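Endo-alpha-(1->5)-L-arabinanase (Bacillus licheniformis, PDB 6B7K) probably cleaves internal alpha-(1->5)-arabinofuranosidic linkages of arabinan, as a calcium-containing endo-arabinanase of glycoside hydrolase family 43. Local coordinates at residues I21-I26 with Q80-I85; A193-Y198 with G261-L266. One frame throughout, in Å; residues are numbered along the deposited sequence.

Contact 1: I21-I26 with Q80-I85; sequences IHDPSI and QWAPDI. With CA (calcium ion), chain F.
The carboxylate of D84 turns one oxygen to S25 and the metal: OD1 approaches S25 OG at 3.2 Å and binds the calcium ion at 2.4 Å, while OD2 is hydrogen-bonded to the backbone N of L143. The puckered P83 ring touches the other segment through CD, 3.6 Å from D23 O; elsewhere P83 touches F36 of strand 32-38. S25 reaches across because its OG stands anti to the backbone N (chi1 -177°), and there it meets I85 N in a long, weak but fairly straight bond (3.4 Å, 167°). The same hydroxyl is hydrogen-bonded to D264, so a short polar side chain suits a place between a neighbouring strand and a metal ligand. Nearer the N-terminal ends, D23 rests its CB on A82 CA at 3.7 Å; alanine lets the two segments come this close. The D23 carboxylate turns elsewhere: OD2 receives a weak bond from H22 ND1 and is also hydrogen-bonded to T38 OG1. At the far end a water spans I26 O and I85 O. Although the touching parts run only 12° apart, they meet through side chains and water, as neighbouring innermost strands of a five-bladed beta-propeller do. D23 is the predicted proton acceptor, so this packing sets it, at the start of one blade, against the innermost strand of the next. With calcium on OD1 and L143 N on OD2, D84 is likely to stay ionised; because I85 N points its weak bond at OG, the S25 hydroxyl probably turns its proton to the D264 carboxylate.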
# COMPACT_ATOMS: atom_id res chain seq x y z
N ILE A 21 10.42 -5.61 7.28
CA ILE A 21 9.53 -4.59 6.75
C ILE A 21 8.10 -5.00 7.07
O ILE A 21 7.82 -6.17 7.36
CB ILE A 21 9.73 -4.38 5.23
CG1 ILE A 21 9.24 -2.99 4.81
CG2 ILE A 21 8.99 -5.46 4.45
CD1 ILE A 21 9.93 -1.87 5.54
N HIS A 22 7.19 -4.04 7.04
CA HIS A 22 5.76 -4.31 7.16
C HIS A 22 5.01 -3.23 6.40
O HIS A 22 5.28 -2.04 6.60
CB HIS A 22 5.32 -4.36 8.62
CG HIS A 22 4.09 -5.17 8.85
ND1 HIS A 22 2.84 -4.60 8.97
CD2 HIS A 22 3.91 -6.51 8.96
CE1 HIS A 22 1.94 -5.56 9.16
NE2 HIS A 22 2.57 -6.72 9.16
N ASP A 23 4.08 -3.65 5.54
CA ASP A 23 3.34 -2.76 4.66
C ASP A 23 4.29 -1.97 3.76
O ASP A 23 4.35 -0.74 3.85
CB ASP A 23 2.46 -1.81 5.48
CG ASP A 23 1.63 -2.54 6.52
OD1 ASP A 23 0.94 -3.52 6.16
OD2 ASP A 23 1.66 -2.13 7.70
N PRO A 24 5.04 -2.63 2.88
CA PRO A 24 6.06 -1.94 2.10
C PRO A 24 5.52 -1.28 0.84
O PRO A 24 4.47 -1.64 0.30
CB PRO A 24 7.03 -3.07 1.74
CG PRO A 24 6.13 -4.24 1.57
CD PRO A 24 5.03 -4.08 2.59
N SER A 25 6.29 -0.30 0.37
CA SER A 25 6.06 0.35 -0.92
C SER A 25 7.42 0.66 -1.52
O SER A 25 8.22 1.37 -0.90
CB SER A 25 5.23 1.62 -0.78
OG SER A 25 4.94 2.21 -2.04
N ILE A 26 7.69 0.14 -2.71
CA ILE A 26 9.02 0.20 -3.31
C ILE A 26 9.11 1.41 -4.23
O ILE A 26 8.14 1.82 -4.89
CB ILE A 26 9.35 -1.10 -4.07
CG1 ILE A 26 10.82 -1.11 -4.52
CG2 ILE A 26 8.44 -1.28 -5.27
CD1 ILE A 26 11.81 -1.03 -3.38
N GLN A 80 3.89 5.25 12.38
CA GLN A 80 2.91 5.44 11.32
C GLN A 80 2.93 4.24 10.38
O GLN A 80 3.94 3.55 10.26
CB GLN A 80 3.19 6.74 10.55
CG GLN A 80 2.73 8.00 11.27
CD GLN A 80 3.45 8.24 12.58
OE1 GLN A 80 4.63 8.61 12.60
NE2 GLN A 80 2.75 8.04 13.69
N TRP A 81 1.81 4.01 9.71
CA TRP A 81 1.60 2.78 8.96
C TRP A 81 1.57 3.04 7.47
O TRP A 81 1.30 4.15 7.00
CB TRP A 81 0.28 2.09 9.35
CG TRP A 81 -0.09 2.07 10.79
CD1 TRP A 81 0.69 2.39 11.86
CD2 TRP A 81 -1.37 1.71 11.32
NE1 TRP A 81 -0.03 2.25 13.03
CE2 TRP A 81 -1.30 1.83 12.72
CE3 TRP A 81 -2.57 1.29 10.74
CZ2 TRP A 81 -2.38 1.55 13.54
CZ3 TRP A 81 -3.64 1.01 11.55
CH2 TRP A 81 -3.54 1.14 12.94
N ALA A 82 1.82 1.96 6.72
CA ALA A 82 1.52 1.80 5.30
C ALA A 82 1.84 3.03 4.46
O ALA A 82 0.92 3.72 4.01
CB ALA A 82 0.05 1.43 5.12
N PRO A 83 3.11 3.34 4.24
CA PRO A 83 3.45 4.46 3.37
C PRO A 83 3.36 4.07 1.90
O PRO A 83 3.44 2.90 1.53
CB PRO A 83 4.89 4.79 3.76
CG PRO A 83 5.44 3.48 4.20
CD PRO A 83 4.31 2.72 4.83
N ASP A 84 3.18 5.09 1.06
CA ASP A 84 3.20 4.93 -0.39
C ASP A 84 4.11 5.99 -0.98
O ASP A 84 3.92 7.19 -0.73
CB ASP A 84 1.79 5.03 -0.99
CG ASP A 84 1.80 4.86 -2.49
OD1 ASP A 84 2.31 3.83 -2.97
OD2 ASP A 84 1.30 5.76 -3.20
N ILE A 85 5.09 5.56 -1.77
CA ILE A 85 6.09 6.44 -2.35
C ILE A 85 6.02 6.34 -3.87
O ILE A 85 5.92 5.25 -4.43
CB ILE A 85 7.50 6.10 -1.83
CG1 ILE A 85 8.55 7.03 -2.44
CG2 ILE A 85 7.82 4.63 -2.08
CD1 ILE A 85 8.38 8.48 -2.04
CA CA F . 1.92 2.45 -4.94
O HOH W 1 6.84 3.72 -6.66
O HOH W 2 2.86 1.80 -7.29

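Contact 2: A193-Y198 with G261-L266; sequences APNITY and GHQDVL. With CA (calcium ion), chain F.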
# COMPACT_ATOMS: atom_id res chain seq x y z
N ALA A 193 -5.16 -2.57 1.98
CA ALA A 193 -3.90 -2.40 1.27
C ALA A 193 -4.06 -2.39 -0.26
O ALA A 193 -3.42 -3.18 -0.96
CB ALA A 193 -2.92 -3.48 1.69
N PRO A 194 -4.88 -1.50 -0.81
CA PRO A 194 -5.09 -1.50 -2.25
C PRO A 194 -4.00 -0.76 -3.00
O PRO A 194 -3.42 0.21 -2.51
CB PRO A 194 -6.43 -0.77 -2.40
CG PRO A 194 -6.40 0.23 -1.29
CD PRO A 194 -5.63 -0.41 -0.15
N ASN A 195 -3.70 -1.24 -4.20
CA ASN A 195 -2.85 -0.50 -5.12
C ASN A 195 -3.33 -0.77 -6.54
O ASN A 195 -3.63 -1.91 -6.89
CB ASN A 195 -1.36 -0.86 -4.95
CG ASN A 195 -1.05 -2.28 -5.36
OD1 ASN A 195 -1.07 -3.20 -4.54
ND2 ASN A 195 -0.73 -2.47 -6.63
N ILE A 196 -3.42 0.30 -7.34
CA ILE A 196 -3.98 0.24 -8.69
C ILE A 196 -2.88 0.60 -9.68
O ILE A 196 -2.07 1.49 -9.42
CB ILE A 196 -5.18 1.19 -8.84
CG1 ILE A 196 -6.14 1.04 -7.67
CG2 ILE A 196 -5.90 0.92 -10.16
CD1 ILE A 196 -7.33 1.97 -7.73
N THR A 197 -2.87 -0.09 -10.82
CA THR A 197 -1.94 0.21 -11.89
C THR A 197 -2.63 0.01 -13.24
O THR A 197 -3.50 -0.85 -13.39
CB THR A 197 -0.68 -0.66 -11.82
OG1 THR A 197 0.16 -0.39 -12.95
CG2 THR A 197 -1.04 -2.13 -11.80
N TYR A 198 -2.22 0.82 -14.21
CA TYR A 198 -2.74 0.74 -15.57
C TYR A 198 -1.73 0.03 -16.47
O TYR A 198 -0.53 0.30 -16.40
CB TYR A 198 -3.04 2.13 -16.13
CG TYR A 198 -3.44 2.14 -17.59
CD1 TYR A 198 -4.76 1.95 -17.97
CD2 TYR A 198 -2.49 2.34 -18.59
CE1 TYR A 198 -5.13 1.96 -19.30
CE2 TYR A 198 -2.85 2.35 -19.92
CZ TYR A 198 -4.17 2.16 -20.27
OH TYR A 198 -4.53 2.17 -21.60
N GLY A 261 1.13 -10.19 2.04
CA GLY A 261 0.16 -9.13 1.88
C GLY A 261 0.79 -7.76 1.87
O GLY A 261 2.01 -7.61 1.77
N HIS A 262 -0.08 -6.76 2.02
CA HIS A 262 0.19 -5.35 1.76
C HIS A 262 1.21 -5.18 0.65
O HIS A 262 2.33 -4.70 0.88
CB HIS A 262 0.64 -4.62 3.01
CG HIS A 262 0.39 -3.14 2.95
ND1 HIS A 262 1.03 -2.31 2.06
CD2 HIS A 262 -0.46 -2.36 3.65
CE1 HIS A 262 0.60 -1.08 2.22
NE2 HIS A 262 -0.31 -1.08 3.18
N GLN A 263 0.83 -5.57 -0.56
CA GLN A 263 1.71 -5.53 -1.71
C GLN A 263 1.71 -4.14 -2.35
O GLN A 263 0.92 -3.26 -2.00
CB GLN A 263 1.29 -6.58 -2.74
CG GLN A 263 0.07 -6.18 -3.55
CD GLN A 263 -1.16 -5.93 -2.70
OE1 GLN A 263 -1.44 -6.67 -1.76
NE2 GLN A 263 -1.88 -4.86 -3.00
N ASP A 264 2.62 -3.96 -3.30
CA ASP A 264 2.64 -2.78 -4.15
C ASP A 264 3.44 -3.13 -5.39
O ASP A 264 4.33 -3.99 -5.35
CB ASP A 264 3.25 -1.57 -3.43
CG ASP A 264 2.78 -0.25 -4.03
OD1 ASP A 264 2.14 -0.27 -5.10
OD2 ASP A 264 3.05 0.80 -3.42
N VAL A 265 3.12 -2.48 -6.50
CA VAL A 265 3.74 -2.74 -7.79
C VAL A 265 4.49 -1.50 -8.25
O VAL A 265 4.04 -0.37 -8.04
CB VAL A 265 2.71 -3.19 -8.85
CG1 VAL A 265 2.13 -4.55 -8.49
CG2 VAL A 265 1.60 -2.15 -8.98
N LEU A 266 5.64 -1.71 -8.89
CA LEU A 266 6.48 -0.63 -9.38
C LEU A 266 6.78 -0.85 -10.86
O LEU A 266 7.26 -1.92 -11.24
CB LEU A 266 7.80 -0.53 -8.60
CG LEU A 266 8.88 0.38 -9.19
CD1 LEU A 266 8.43 1.83 -9.17
CD2 LEU A 266 10.19 0.21 -8.44
CA CA F . 1.92 2.45 -4.94
O HOH W 2 2.86 1.80 -7.29
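Two bends fold the Q263 side chain back toward A193 and N195: CG lies between the backbone N and the carbonyl carbon (chi1 77°), and the chain turns again at chi2 (-59°). NE2 thereby reaches A193 O at 3.1 Å, arriving almost in line with the carbonyl bond though the oxygen is tilted out of the glutamine's amide plane. It also faces N195 OD1, modelled too close for its length to be trusted, with the two amide planes 41° apart. OE1 is hydrogen-bonded to S208 OG, so glutamine can serve a carbonyl and a hydroxyl at once. Replaced by alanine, Q263 would probably leave A193 O without its donor and S208 OG without its amide oxygen, opening a gap beside N195. The methyl of A193 fits closely over one face of the H262 imidazole, CB 3.7 Å from the ring centroid in a CH-pi contact. Further along the strands, V265 CG2 lies 3.9 Å from T197 CG2 and also packs against the N195 amide. D264 holds the calcium ion with both oxygens, OD1 at 2.7 Å and OD2 at 2.5 Å, while V265 N bonds to its OD1 at 2.8 Å; OD2 has a further partner in S25. V265 O receives a hydrogen bond from a water that also binds the metal. Innermost strands of two propeller blades thus meet mainly through side chains, with one side-chain-to-backbone bond. Shared between metal, backbone N-H and hydroxyl, the D264 charge is probably well compensated, and the A193 methyl probably helps to fix the tilt of H262, predicted to matter for substrate recognition.

After strand 16-17 the chain passes 21-26, then adds strands 32-38, 44-49 and 54-61 to the same sheet and returns at 80-85, where contact 1 closes that loop. It then builds the sheets begun by strands 81-87 and 142-145 before reaching 193-198; contact 2 closes a second loop when 261-266 arrives, after the sheet from 191-199 to 248-251 is built. The two loops follow in series, neither nesting nor crossing. Contact 1 joins the first blade to the second, contact 2 the fourth to the fifth. A probable hydrogen bond between S25 and D264 links fifth blade to first, and the calcium ion, with D142 from the third blade as a further ligand, is shared by both contacts near the propeller axis.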